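Local structure of superoxide dismutase [Fe] (Aquifex pyrophilus, 1COJ) at residues A[33-38]-A[72-77]; A[44-49]-A[66-71]; A[102-107]-A[138-143]; A[160-165]-A[183-188]. The protein destroys superoxide radicals, converting superoxide and protons into hydrogen peroxide and dioxygen at an iron centre, one iron in each subunit of a homotetramer. All coordinates share one frame; numbering follows the deposited sequence.

Interaction 1: A[33-38]-A[72-77]; sequences KGYVAK and TFNYMG
The Tyr35 ring receives Gly77 on one face and, near its plane at the edge, the end of the Asn74 side chain, whose amide is turned 53° against the ring. Gly77 CA stands 4.3 Å from the centroid of the Tyr35 ring, 23° off the normal and displaced toward the rim, which is CH-pi geometry. A CB on Gly77 would fall 2.8 Å from Tyr35 CG, a clash, so the missing side chain is what lets the ring lie there. Phe73 comes in obliquely, its CE2 3.9 Å from Tyr35 CE1. Farther along, the Asn74 amide rests on the base of Lys38, with Asn74 CG 3.8 Å from Lys38 CB, while the Lys38 chain turns off to a salt bridge with Glu41. Tyr35 has its CG anti to the carbonyl carbon, directing the ring to the other helix. Beyond this pair the Tyr35 hydroxyl is hydrogen-bonded to His148 NE2, and Asn60 of the third subunit packs on Tyr35, Phe73 and Asn74. A phenylalanine in place of Tyr35 would probably keep the cover over Gly77 but leave His148 NE2 without its hydroxyl mate. The two segments cross at 135° with axes 8.2 Å apart, belonging to the alpha-hairpin domain of iron/manganese superoxide dismutases; Tyr35, its side chain about 5 Å from the iron at nearest atoms, fits the second-shell tyrosine of the family's active site.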
loop_
_atom_site.group_PDB
_atom_site.type_symbol
_atom_site.label_atom_id
_atom_site.label_comp_id
_atom_site.label_asym_id
_atom_site.label_seq_id
_atom_site.Cartn_x
_atom_site.Cartn_y
_atom_site.Cartn_z
ATOM N N LYS A 33 6.109 12.411 19.156
ATOM C CA LYS A 33 5.027 13.101 19.833
ATOM C C LYS A 33 3.879 13.450 18.895
ATOM O O LYS A 33 2.726 13.549 19.328
ATOM C CB LYS A 33 5.561 14.330 20.569
ATOM C CG LYS A 33 6.506 13.952 21.698
ATOM C CD LYS A 33 6.853 15.128 22.588
ATOM C CE LYS A 33 7.689 14.664 23.770
ATOM N NZ LYS A 33 7.959 15.782 24.714
ATOM N N GLY A 34 4.184 13.565 17.605
ATOM C CA GLY A 34 3.165 13.870 16.615
ATOM C C GLY A 34 2.211 12.701 16.443
ATOM O O GLY A 34 1.007 12.896 16.245
ATOM N N TYR A 35 2.748 11.485 16.527
ATOM C CA TYR A 35 1.939 10.274 16.402
ATOM C C TYR A 35 1.023 10.138 17.610
ATOM O O TYR A 35 -0.114 9.684 17.485
ATOM C CB TYR A 35 2.822 9.029 16.280
ATOM C CG TYR A 35 3.693 9.026 15.047
ATOM C CD1 TYR A 35 3.145 9.246 13.784
ATOM C CD2 TYR A 35 5.069 8.831 15.143
ATOM C CE1 TYR A 35 3.948 9.277 12.642
ATOM C CE2 TYR A 35 5.881 8.860 14.006
ATOM C CZ TYR A 35 5.312 9.082 12.761
ATOM O OH TYR A 35 6.098 9.086 11.627
ATOM N N VAL A 36 1.524 10.526 18.780
ATOM C CA VAL A 36 0.736 10.462 20.008
ATOM C C VAL A 36 -0.450 11.426 19.900
ATOM O O VAL A 36 -1.599 11.052 20.164
ATOM C CB VAL A 36 1.601 10.807 21.258
ATOM C CG1 VAL A 36 0.727 10.896 22.510
ATOM C CG2 VAL A 36 2.691 9.751 21.450
ATOM N N ALA A 37 -0.168 12.645 19.449
ATOM C CA ALA A 37 -1.199 13.665 19.299
ATOM C C ALA A 37 -2.285 13.248 18.306
ATOM O O ALA A 37 -3.479 13.395 18.581
ATOM C CB ALA A 37 -0.571 14.982 18.871
ATOM N N LYS A 38 -1.877 12.732 17.154
ATOM C CA LYS A 38 -2.834 12.311 16.141
ATOM C C LYS A 38 -3.650 11.093 16.552
ATOM O O LYS A 38 -4.842 11.004 16.236
ATOM C CB LYS A 38 -2.137 12.092 14.801
ATOM C CG LYS A 38 -1.913 13.382 14.042
ATOM C CD LYS A 38 -3.241 14.049 13.727
ATOM C CE LYS A 38 -3.036 15.369 13.031
ATOM N NZ LYS A 38 -4.335 15.907 12.565
ATOM N N THR A 72 -4.181 2.683 12.862
ATOM C CA THR A 72 -3.088 1.716 12.847
ATOM C C THR A 72 -1.760 2.406 12.543
ATOM O O THR A 72 -0.728 2.058 13.118
ATOM C CB THR A 72 -3.314 0.560 11.825
ATOM O OG1 THR A 72 -3.355 1.077 10.493
ATOM C CG2 THR A 72 -4.609 -0.176 12.120
ATOM N N PHE A 73 -1.793 3.404 11.664
ATOM C CA PHE A 73 -0.591 4.146 11.294
ATOM C C PHE A 73 -0.007 4.871 12.501
ATOM O O PHE A 73 1.180 4.727 12.815
ATOM C CB PHE A 73 -0.897 5.162 10.187
ATOM C CG PHE A 73 0.313 5.918 9.705
ATOM C CD1 PHE A 73 1.221 5.319 8.837
ATOM C CD2 PHE A 73 0.561 7.218 10.149
ATOM C CE1 PHE A 73 2.362 6.002 8.413
ATOM C CE2 PHE A 73 1.695 7.910 9.735
ATOM C CZ PHE A 73 2.601 7.300 8.867
ATOM N N ASN A 74 -0.857 5.620 13.192
ATOM C CA ASN A 74 -0.422 6.387 14.345
ATOM C C ASN A 74 -0.115 5.565 15.590
ATOM O O ASN A 74 0.893 5.811 16.262
ATOM C CB ASN A 74 -1.413 7.520 14.634
ATOM C CG ASN A 74 -1.409 8.583 13.537
ATOM O OD1 ASN A 74 -2.297 8.625 12.689
ATOM N ND2 ASN A 74 -0.394 9.422 13.542
ATOM N N TYR A 75 -0.931 4.552 15.869
ATOM C CA TYR A 75 -0.686 3.725 17.043
ATOM C C TYR A 75 0.625 2.971 16.893
ATOM O O TYR A 75 1.401 2.873 17.846
ATOM C CB TYR A 75 -1.840 2.756 17.296
ATOM C CG TYR A 75 -1.720 2.014 18.610
ATOM C CD1 TYR A 75 -1.627 2.702 19.822
ATOM C CD2 TYR A 75 -1.683 0.623 18.640
ATOM C CE1 TYR A 75 -1.495 2.020 21.034
ATOM C CE2 TYR A 75 -1.551 -0.071 19.844
ATOM C CZ TYR A 75 -1.457 0.633 21.036
ATOM O OH TYR A 75 -1.315 -0.052 22.222
ATOM N N MET A 76 0.872 2.430 15.702
ATOM C CA MET A 76 2.119 1.713 15.459
ATOM C C MET A 76 3.277 2.700 15.512
ATOM O O MET A 76 4.368 2.366 15.972
ATOM C CB MET A 76 2.088 0.974 14.121
ATOM C CG MET A 76 1.284 -0.319 14.155
ATOM S SD MET A 76 2.011 -1.578 15.227
ATOM C CE MET A 76 1.148 -1.300 16.788
ATOM N N GLY A 77 3.022 3.923 15.052
ATOM C CA GLY A 77 4.035 4.962 15.096
ATOM C C GLY A 77 4.447 5.182 16.542
ATOM O O GLY A 77 5.633 5.280 16.838
#

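Interaction 2: A[44-49]-A[66-71]; sequences EKLADQ and ELKVEE
Leu46 and Leu67 bury the largest areas in this contact, and they meet through apolar side chains. The two run past each other in opposite directions, with Leu46 CD1 3.7 Å from Leu67 CB and 3.8 Å from Leu67 CD1. Leu46 reaches this position with torsions well away from the staggered values (chi1 -133°, chi2 26°). The isopropyl group of Leu67 is also met from the side by Lys45, whose CB approaches Leu67 CD2 to 3.9 Å. Phe51, in the connection that follows helix 21-47, touches both Lys45 and Leu67. These contacts join the last turns of helix 21-47 to the early part of helix 63-86, at the end of the alpha-hairpin where 16 residues, mostly loop, link the two segments. Mixed contacts involve the second methyl of Leu46: its CD2 packs 4.0 Å from Lys68 CD, on the aliphatic part of that chain, and 3.8 Å from Glu71 OE2, with the Glu71 side chain crossing Leu46 at about a right angle. Charged contacts lie within segment 66-71 and beyond the pair. Lys68 NZ forms a salt bridge of 2.9 Å to Glu71 OE1, using the syn lone pair of that oxygen, and also donates to Val142 O of the second subunit. Lys45 sends an extended chain the other way, its NZ paired with Glu41 and with Glu63 of the third subunit.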
loop_
_atom_site.group_PDB
_atom_site.type_symbol
_atom_site.label_atom_id
_atom_site.label_comp_id
_atom_site.label_asym_id
_atom_site.label_seq_id
_atom_site.Cartn_x
_atom_site.Cartn_y
_atom_site.Cartn_z
ATOM N N GLU A 44 -10.800 10.503 19.802
ATOM C CA GLU A 44 -11.911 11.402 20.090
ATOM C C GLU A 44 -12.979 11.317 19.003
ATOM O O GLU A 44 -14.171 11.218 19.300
ATOM C CB GLU A 44 -11.422 12.843 20.197
ATOM C CG GLU A 44 -10.454 13.104 21.331
ATOM C CD GLU A 44 -9.999 14.548 21.357
ATOM O OE1 GLU A 44 -9.657 15.078 20.275
ATOM O OE2 GLU A 44 -9.992 15.161 22.446
ATOM N N LYS A 45 -12.543 11.347 17.747
ATOM C CA LYS A 45 -13.462 11.285 16.617
ATOM C C LYS A 45 -14.136 9.931 16.485
ATOM O O LYS A 45 -15.301 9.846 16.107
ATOM C CB LYS A 45 -12.745 11.687 15.333
ATOM C CG LYS A 45 -12.413 13.164 15.331
ATOM C CD LYS A 45 -11.644 13.605 14.108
ATOM C CE LYS A 45 -11.468 15.120 14.135
ATOM N NZ LYS A 45 -10.670 15.640 13.003
ATOM N N LEU A 46 -13.412 8.881 16.850
ATOM C CA LEU A 46 -13.932 7.525 16.799
ATOM C C LEU A 46 -15.014 7.358 17.883
ATOM O O LEU A 46 -15.955 6.589 17.715
ATOM C CB LEU A 46 -12.778 6.549 17.018
ATOM C CG LEU A 46 -12.593 5.332 16.109
ATOM C CD1 LEU A 46 -13.182 5.536 14.728
ATOM C CD2 LEU A 46 -11.105 5.026 16.027
ATOM N N ALA A 47 -14.879 8.089 18.987
ATOM C CA ALA A 47 -15.847 8.026 20.085
ATOM C C ALA A 47 -17.170 8.721 19.738
ATOM O O ALA A 47 -18.198 8.481 20.375
ATOM C CB ALA A 47 -15.248 8.641 21.346
ATOM N N ASP A 48 -17.135 9.616 18.759
ATOM C CA ASP A 48 -18.336 10.326 18.347
ATOM C C ASP A 48 -19.094 9.475 17.320
ATOM O O ASP A 48 -18.788 9.492 16.123
ATOM C CB ASP A 48 -17.965 11.694 17.763
ATOM C CG ASP A 48 -19.181 12.551 17.430
ATOM O OD1 ASP A 48 -18.982 13.672 16.923
ATOM O OD2 ASP A 48 -20.329 12.118 17.666
ATOM N N GLN A 49 -20.122 8.779 17.794
ATOM C CA GLN A 49 -20.936 7.904 16.956
ATOM C C GLN A 49 -21.608 8.597 15.778
ATOM O O GLN A 49 -22.043 7.937 14.838
ATOM C CB GLN A 49 -21.996 7.190 17.796
ATOM C CG GLN A 49 -21.441 6.372 18.959
ATOM C CD GLN A 49 -20.492 5.265 18.525
ATOM O OE1 GLN A 49 -19.571 4.906 19.257
ATOM N NE2 GLN A 49 -20.716 4.714 17.343
ATOM N N GLU A 66 -11.702 5.555 7.289
ATOM C CA GLU A 66 -10.494 6.382 7.264
ATOM C C GLU A 66 -9.860 6.525 8.642
ATOM O O GLU A 66 -8.631 6.473 8.772
ATOM C CB GLU A 66 -10.779 7.759 6.657
ATOM C CG GLU A 66 -11.665 7.748 5.409
ATOM C CD GLU A 66 -11.275 6.702 4.373
ATOM O OE1 GLU A 66 -12.191 6.047 3.831
ATOM O OE2 GLU A 66 -10.072 6.530 4.085
ATOM N N LEU A 67 -10.696 6.677 9.665
ATOM C CA LEU A 67 -10.221 6.800 11.042
ATOM C C LEU A 67 -9.535 5.506 11.492
ATOM O O LEU A 67 -8.483 5.544 12.136
ATOM C CB LEU A 67 -11.386 7.134 11.981
ATOM C CG LEU A 67 -11.875 8.587 11.959
ATOM C CD1 LEU A 67 -13.269 8.712 12.560
ATOM C CD2 LEU A 67 -10.882 9.457 12.715
ATOM N N LYS A 68 -10.120 4.363 11.139
ATOM C CA LYS A 68 -9.544 3.079 11.513
ATOM C C LYS A 68 -8.232 2.817 10.772
ATOM O O LYS A 68 -7.316 2.198 11.324
ATOM C CB LYS A 68 -10.539 1.948 11.258
ATOM C CG LYS A 68 -11.782 1.995 12.139
ATOM C CD LYS A 68 -11.444 1.816 13.616
ATOM C CE LYS A 68 -10.857 0.436 13.899
ATOM N NZ LYS A 68 -10.606 0.217 15.347
ATOM N N VAL A 69 -8.152 3.275 9.525
ATOM C CA VAL A 69 -6.945 3.102 8.723
ATOM C C VAL A 69 -5.792 3.856 9.381
ATOM O O VAL A 69 -4.760 3.268 9.704
ATOM C CB VAL A 69 -7.129 3.621 7.273
ATOM C CG1 VAL A 69 -5.793 3.640 6.546
ATOM C CG2 VAL A 69 -8.109 2.743 6.508
ATOM N N GLU A 70 -5.992 5.142 9.646
ATOM C CA GLU A 70 -4.934 5.938 10.253
ATOM C C GLU A 70 -4.689 5.611 11.720
ATOM O O GLU A 70 -3.630 5.932 12.267
ATOM C CB GLU A 70 -5.178 7.437 10.041
ATOM C CG GLU A 70 -5.448 7.836 8.582
ATOM C CD GLU A 70 -4.305 7.515 7.614
ATOM O OE1 GLU A 70 -4.452 7.828 6.418
ATOM O OE2 GLU A 70 -3.264 6.958 8.026
ATOM N N GLU A 71 -5.644 4.945 12.359
ATOM C CA GLU A 71 -5.459 4.562 13.747
ATOM C C GLU A 71 -4.279 3.601 13.825
ATOM O O GLU A 71 -3.458 3.699 14.739
ATOM C CB GLU A 71 -6.706 3.885 14.309
ATOM C CG GLU A 71 -6.582 3.520 15.791
ATOM C CD GLU A 71 -7.800 2.784 16.317
ATOM O OE1 GLU A 71 -8.333 1.932 15.579
ATOM O OE2 GLU A 71 -8.224 3.053 17.461
#

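Interaction 3: A[102-107]-A[138-143]; sequences KKIEED and GRLVVN
Helix 102-107 crosses strand 139-143 at 73°, the segment axes approaching to 8.1 Å, and the nearest CA atoms belong to Asp107 and Leu140. Asp107 OD1 takes two donors: Leu140 N at 2.9 Å, nearly straight (166°) but from well above the carboxylate plane, and Lys103 NZ at 2.8 Å on the syn side. Lys103 NZ also donates to Gly138 O at 2.8 Å, in the carbonyl plane; bends of the lysine chain at chi2 (102°) and chi4 bring the ammonium to both oxygens. The helix is thereby fastened to strand 139-145, an outer strand, within this chain, of the three-stranded antiparallel sheet in the C-terminal domain. Arg139 completes the salt-bridge network differently: Asp107 CG lies over one guanidinium face, and NH1 is 3.4 Å from Asp107 OD2 with no N-H aimed at the oxygen, so only charge acts. An asparagine in place of Asp107 would probably leave Lys103 and Arg139 without their shared negative partner. Beneath the polar groups, Leu140 CD1 meets Ile104 CG1 at 3.6 Å and Lys103 CG at 3.8 Å. Water 1 receives a weak bond from Arg139 NH2 and donates to Glu106 O.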
loop_
_atom_site.group_PDB
_atom_site.type_symbol
_atom_site.label_atom_id
_atom_site.label_comp_id
_atom_site.label_asym_id
_atom_site.label_seq_id
_atom_site.Cartn_x
_atom_site.Cartn_y
_atom_site.Cartn_z
ATOM N N LYS A 102 20.960 -18.929 22.246
ATOM C CA LYS A 102 20.629 -20.290 21.845
ATOM C C LYS A 102 19.455 -20.341 20.873
ATOM O O LYS A 102 19.483 -21.093 19.895
ATOM C CB LYS A 102 20.342 -21.155 23.076
ATOM C CG LYS A 102 20.256 -22.652 22.790
ATOM C CD LYS A 102 21.535 -23.188 22.140
ATOM C CE LYS A 102 22.757 -23.008 23.043
ATOM N NZ LYS A 102 24.021 -23.479 22.397
ATOM N N LYS A 103 18.429 -19.541 21.146
ATOM C CA LYS A 103 17.246 -19.490 20.290
ATOM C C LYS A 103 17.626 -18.948 18.910
ATOM O O LYS A 103 17.199 -19.478 17.882
ATOM C CB LYS A 103 16.178 -18.598 20.924
ATOM C CG LYS A 103 14.806 -18.693 20.267
ATOM C CD LYS A 103 13.870 -19.556 21.097
ATOM C CE LYS A 103 12.481 -19.666 20.477
ATOM N NZ LYS A 103 12.449 -20.572 19.303
ATOM N N ILE A 104 18.436 -17.891 18.898
ATOM C CA ILE A 104 18.899 -17.280 17.651
ATOM C C ILE A 104 19.695 -18.310 16.861
ATOM O O ILE A 104 19.592 -18.398 15.634
ATOM C CB ILE A 104 19.805 -16.049 17.929
ATOM C CG1 ILE A 104 18.960 -14.872 18.420
ATOM C CG2 ILE A 104 20.604 -15.670 16.687
ATOM C CD1 ILE A 104 19.765 -13.647 18.784
ATOM N N GLU A 105 20.478 -19.102 17.582
ATOM C CA GLU A 105 21.302 -20.119 16.968
ATOM C C GLU A 105 20.461 -21.167 16.252
ATOM O O GLU A 105 20.707 -21.477 15.092
ATOM C CB GLU A 105 22.178 -20.771 18.026
ATOM C CG GLU A 105 23.363 -21.521 17.464
ATOM C CD GLU A 105 24.237 -22.118 18.549
ATOM O OE1 GLU A 105 24.853 -23.170 18.284
ATOM O OE2 GLU A 105 24.311 -21.540 19.659
ATOM N N GLU A 106 19.435 -21.675 16.922
ATOM C CA GLU A 106 18.594 -22.693 16.309
ATOM C C GLU A 106 17.591 -22.177 15.278
ATOM O O GLU A 106 17.287 -22.876 14.314
ATOM C CB GLU A 106 17.909 -23.556 17.374
ATOM C CG GLU A 106 17.101 -22.804 18.410
ATOM C CD GLU A 106 16.592 -23.717 19.513
ATOM O OE1 GLU A 106 17.058 -23.576 20.664
ATOM O OE2 GLU A 106 15.733 -24.582 19.224
ATOM N N ASP A 107 17.104 -20.952 15.453
ATOM C CA ASP A 107 16.139 -20.377 14.518
ATOM C C ASP A 107 16.761 -19.657 13.340
ATOM O O ASP A 107 16.291 -19.789 12.217
ATOM C CB ASP A 107 15.196 -19.408 15.231
ATOM C CG ASP A 107 14.235 -20.105 16.168
ATOM O OD1 ASP A 107 13.622 -19.403 16.991
ATOM O OD2 ASP A 107 14.085 -21.345 16.089
ATOM N N GLY A 138 6.487 -20.040 17.108
ATOM C CA GLY A 138 7.406 -20.059 18.231
ATOM C C GLY A 138 8.840 -19.833 17.792
ATOM O O GLY A 138 9.773 -20.127 18.534
ATOM N N ARG A 139 9.016 -19.277 16.597
ATOM C CA ARG A 139 10.344 -19.020 16.055
ATOM C C ARG A 139 10.650 -17.533 15.933
ATOM O O ARG A 139 9.746 -16.711 15.758
ATOM C CB ARG A 139 10.478 -19.660 14.673
ATOM C CG ARG A 139 10.332 -21.170 14.660
ATOM C CD ARG A 139 10.047 -21.680 13.253
ATOM N NE ARG A 139 11.102 -21.349 12.296
ATOM C CZ ARG A 139 12.341 -21.833 12.344
ATOM N NH1 ARG A 139 12.699 -22.673 13.310
ATOM N NH2 ARG A 139 13.217 -21.501 11.404
ATOM N N LEU A 140 11.927 -17.188 16.063
ATOM C CA LEU A 140 12.351 -15.804 15.914
ATOM C C LEU A 140 12.351 -15.562 14.414
ATOM O O LEU A 140 12.770 -16.431 13.637
ATOM C CB LEU A 140 13.764 -15.588 16.469
ATOM C CG LEU A 140 13.934 -15.681 17.987
ATOM C CD1 LEU A 140 15.394 -15.502 18.354
ATOM C CD2 LEU A 140 13.082 -14.634 18.684
ATOM N N VAL A 141 11.834 -14.411 14.002
ATOM C CA VAL A 141 11.771 -14.051 12.591
ATOM C C VAL A 141 12.111 -12.579 12.389
ATOM O O VAL A 141 11.971 -11.762 13.302
ATOM C CB VAL A 141 10.362 -14.310 11.981
ATOM C CG1 VAL A 141 9.971 -15.777 12.118
ATOM C CG2 VAL A 141 9.322 -13.424 12.638
ATOM N N VAL A 142 12.608 -12.257 11.204
ATOM C CA VAL A 142 12.939 -10.886 10.870
ATOM C C VAL A 142 11.769 -10.404 10.023
ATOM O O VAL A 142 11.435 -11.015 9.010
ATOM C CB VAL A 142 14.249 -10.796 10.076
ATOM C CG1 VAL A 142 14.489 -9.366 9.642
ATOM C CG2 VAL A 142 15.407 -11.286 10.926
ATOM N N ASN A 143 11.119 -9.338 10.471
ATOM C CA ASN A 143 9.963 -8.766 9.791
ATOM C C ASN A 143 10.289 -7.343 9.325
ATOM O O ASN A 143 10.587 -6.467 10.138
ATOM C CB ASN A 143 8.779 -8.756 10.774
ATOM C CG ASN A 143 7.483 -8.197 10.178
ATOM O OD1 ASN A 143 6.579 -7.823 10.927
ATOM N ND2 ASN A 143 7.361 -8.182 8.851
HETATM O O HOH W 1 16.174 -23.288 11.669
#

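Interaction 4: A[160-165]-A[183-188]; sequences IVIDTY and AFFKNI. With FE (Fe (III) ion), chain B.
The strand that ends in the iron ligand Asp163 is covered here by helix 183-186, through Ile160 and Ile162 against Phe184. Alternation along the strand points both isoleucines toward the helix and Val161 away. Ile162 CG1 lies over one face of the Phe184 ring, 4.1 Å from its centroid and 26° off the normal, a CH-pi contact shifted toward the rim, whereas Ile160 CG2 sits at the ring edge, 4.1 Å from Phe184 CE2. With CG anti to the backbone N (chi1 175°), Phe184 extends its ring far enough for CZ to come within 3.4 Å of Val161 O, a buried carbonyl with no polar partner in the model. Phe185 adds CE2 at 4.2 Å from Ile162 CD1, the side chains crossing at about a right angle. This helix-on-sheet layer belongs to the C-terminal domain, and just past it the chain reaches the metal. Asp163 OD2 binds the iron at 1.9 Å, beside water 2 and His27, His81 and His167. An Asx turn steadies the carboxylate: Tyr165 N donates to Asp163 OD1 at 3.0 Å, from above the carboxylate plane, and water 2 donates weakly to that same oxygen.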
loop_
_atom_site.group_PDB
_atom_site.type_symbol
_atom_site.label_atom_id
_atom_site.label_comp_id
_atom_site.label_asym_id
_atom_site.label_seq_id
_atom_site.Cartn_x
_atom_site.Cartn_y
_atom_site.Cartn_z
ATOM N N ILE A 160 13.841 -6.560 18.849
ATOM C CA ILE A 160 14.726 -5.504 18.353
ATOM C C ILE A 160 13.995 -4.772 17.230
ATOM O O ILE A 160 13.499 -5.403 16.291
ATOM C CB ILE A 160 16.067 -6.067 17.812
ATOM C CG1 ILE A 160 16.861 -6.730 18.941
ATOM C CG2 ILE A 160 16.882 -4.951 17.148
ATOM C CD1 ILE A 160 18.189 -7.339 18.493
ATOM N N VAL A 161 13.929 -3.446 17.333
ATOM C CA VAL A 161 13.237 -2.622 16.346
ATOM C C VAL A 161 14.152 -1.526 15.794
ATOM O O VAL A 161 14.665 -0.698 16.549
ATOM C CB VAL A 161 11.977 -1.966 16.972
ATOM C CG1 VAL A 161 11.266 -1.107 15.959
ATOM C CG2 VAL A 161 11.034 -3.035 17.499
ATOM N N ILE A 162 14.360 -1.528 14.482
ATOM C CA ILE A 162 15.207 -0.531 13.838
ATOM C C ILE A 162 14.370 0.354 12.922
ATOM O O ILE A 162 13.690 -0.134 12.017
ATOM C CB ILE A 162 16.330 -1.174 12.981
ATOM C CG1 ILE A 162 17.086 -2.232 13.786
ATOM C CG2 ILE A 162 17.302 -0.095 12.496
ATOM C CD1 ILE A 162 18.196 -2.927 13.003
ATOM N N ASP A 163 14.411 1.656 13.179
ATOM C CA ASP A 163 13.686 2.634 12.383
ATOM C C ASP A 163 14.503 2.935 11.126
ATOM O O ASP A 163 15.660 3.345 11.230
ATOM C CB ASP A 163 13.505 3.928 13.187
ATOM C CG ASP A 163 12.538 4.899 12.535
ATOM O OD1 ASP A 163 12.038 4.612 11.427
ATOM O OD2 ASP A 163 12.242 5.942 13.148
ATOM N N THR A 164 13.920 2.728 9.947
ATOM C CA THR A 164 14.635 3.017 8.710
ATOM C C THR A 164 14.034 4.204 7.964
ATOM O O THR A 164 14.391 4.474 6.822
ATOM C CB THR A 164 14.754 1.777 7.776
ATOM O OG1 THR A 164 13.455 1.345 7.362
ATOM C CG2 THR A 164 15.460 0.636 8.487
ATOM N N TYR A 165 13.091 4.899 8.599
ATOM C CA TYR A 165 12.498 6.090 7.992
ATOM C C TYR A 165 13.648 7.071 7.850
ATOM O O TYR A 165 14.527 7.127 8.711
ATOM C CB TYR A 165 11.447 6.720 8.902
ATOM C CG TYR A 165 10.030 6.243 8.674
ATOM C CD1 TYR A 165 9.066 7.102 8.142
ATOM C CD2 TYR A 165 9.638 4.947 9.022
ATOM C CE1 TYR A 165 7.739 6.686 7.963
ATOM C CE2 TYR A 165 8.311 4.518 8.846
ATOM C CZ TYR A 165 7.367 5.394 8.317
ATOM O OH TYR A 165 6.048 4.995 8.167
ATOM N N ALA A 183 25.809 2.208 13.913
ATOM C CA ALA A 183 25.707 3.031 15.113
ATOM C C ALA A 183 24.591 2.517 16.021
ATOM O O ALA A 183 24.755 2.465 17.237
ATOM C CB ALA A 183 25.472 4.491 14.742
ATOM N N PHE A 184 23.477 2.095 15.425
ATOM C CA PHE A 184 22.354 1.564 16.197
ATOM C C PHE A 184 22.814 0.359 17.024
ATOM O O PHE A 184 22.526 0.263 18.221
ATOM C CB PHE A 184 21.192 1.159 15.274
ATOM C CG PHE A 184 20.054 0.494 16.000
ATOM C CD1 PHE A 184 19.020 1.251 16.539
ATOM C CD2 PHE A 184 20.029 -0.889 16.166
ATOM C CE1 PHE A 184 17.980 0.639 17.240
ATOM C CE2 PHE A 184 18.997 -1.508 16.864
ATOM C CZ PHE A 184 17.970 -0.740 17.400
ATOM N N PHE A 185 23.531 -0.558 16.383
ATOM C CA PHE A 185 24.031 -1.741 17.073
ATOM C C PHE A 185 25.000 -1.428 18.215
ATOM O O PHE A 185 25.080 -2.185 19.183
ATOM C CB PHE A 185 24.662 -2.712 16.077
ATOM C CG PHE A 185 23.659 -3.578 15.367
ATOM C CD1 PHE A 185 23.203 -4.754 15.957
ATOM C CD2 PHE A 185 23.149 -3.209 14.128
ATOM C CE1 PHE A 185 22.251 -5.551 15.322
ATOM C CE2 PHE A 185 22.194 -3.999 13.484
ATOM C CZ PHE A 185 21.745 -5.170 14.083
ATOM N N LYS A 186 25.713 -0.307 18.115
ATOM C CA LYS A 186 26.665 0.095 19.153
ATOM C C LYS A 186 25.976 0.604 20.414
ATOM O O LYS A 186 26.589 0.645 21.483
ATOM C CB LYS A 186 27.598 1.204 18.656
ATOM C CG LYS A 186 28.601 0.805 17.605
ATOM C CD LYS A 186 29.669 1.885 17.491
ATOM C CE LYS A 186 30.590 1.662 16.301
ATOM N NZ LYS A 186 29.914 1.949 15.003
ATOM N N ASN A 187 24.712 0.995 20.303
ATOM C CA ASN A 187 24.000 1.530 21.453
ATOM C C ASN A 187 22.860 0.675 21.986
ATOM O O ASN A 187 22.020 1.168 22.741
ATOM C CB ASN A 187 23.481 2.932 21.132
ATOM C CG ASN A 187 24.596 3.910 20.860
ATOM O OD1 ASN A 187 24.962 4.163 19.720
ATOM N ND2 ASN A 187 25.132 4.480 21.914
ATOM N N ILE A 188 22.852 -0.611 21.654
ATOM C CA ILE A 188 21.783 -1.488 22.113
ATOM C C ILE A 188 21.871 -1.818 23.598
ATOM O O ILE A 188 22.921 -2.229 24.099
ATOM C CB ILE A 188 21.728 -2.806 21.303
ATOM C CG1 ILE A 188 21.323 -2.511 19.856
ATOM C CG2 ILE A 188 20.734 -3.774 21.937
ATOM C CD1 ILE A 188 21.247 -3.740 18.963
HETATM FE FE FE B . 10.917 7.374 13.198
HETATM O O HOH W 2 9.767 6.288 11.972
#

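How the interactions relate
Interactions 1 and 2 both join helix 21-47 to helix 63-86, their centres 13 Å apart, with 44-49/66-71 nested along the chain inside the loop closed by 33-38/72-77. Interactions 3 and 4 follow in series within the C-terminal domain, 18 Å apart between centres, and reach the two outermost strands, within this chain, of the same antiparallel sheet. Interaction 2 lies farthest from interaction 3, about 36 Å between centres. One of the places where the domains meet is the touch between interactions 1 and 4, Phe73 CE1 packing 3.8 Å from Tyr165 OH. Both domains hold the iron, the hairpin through His27 and His81, the other through Asp163 and His167, so how the domains sit together probably matters for the metal site.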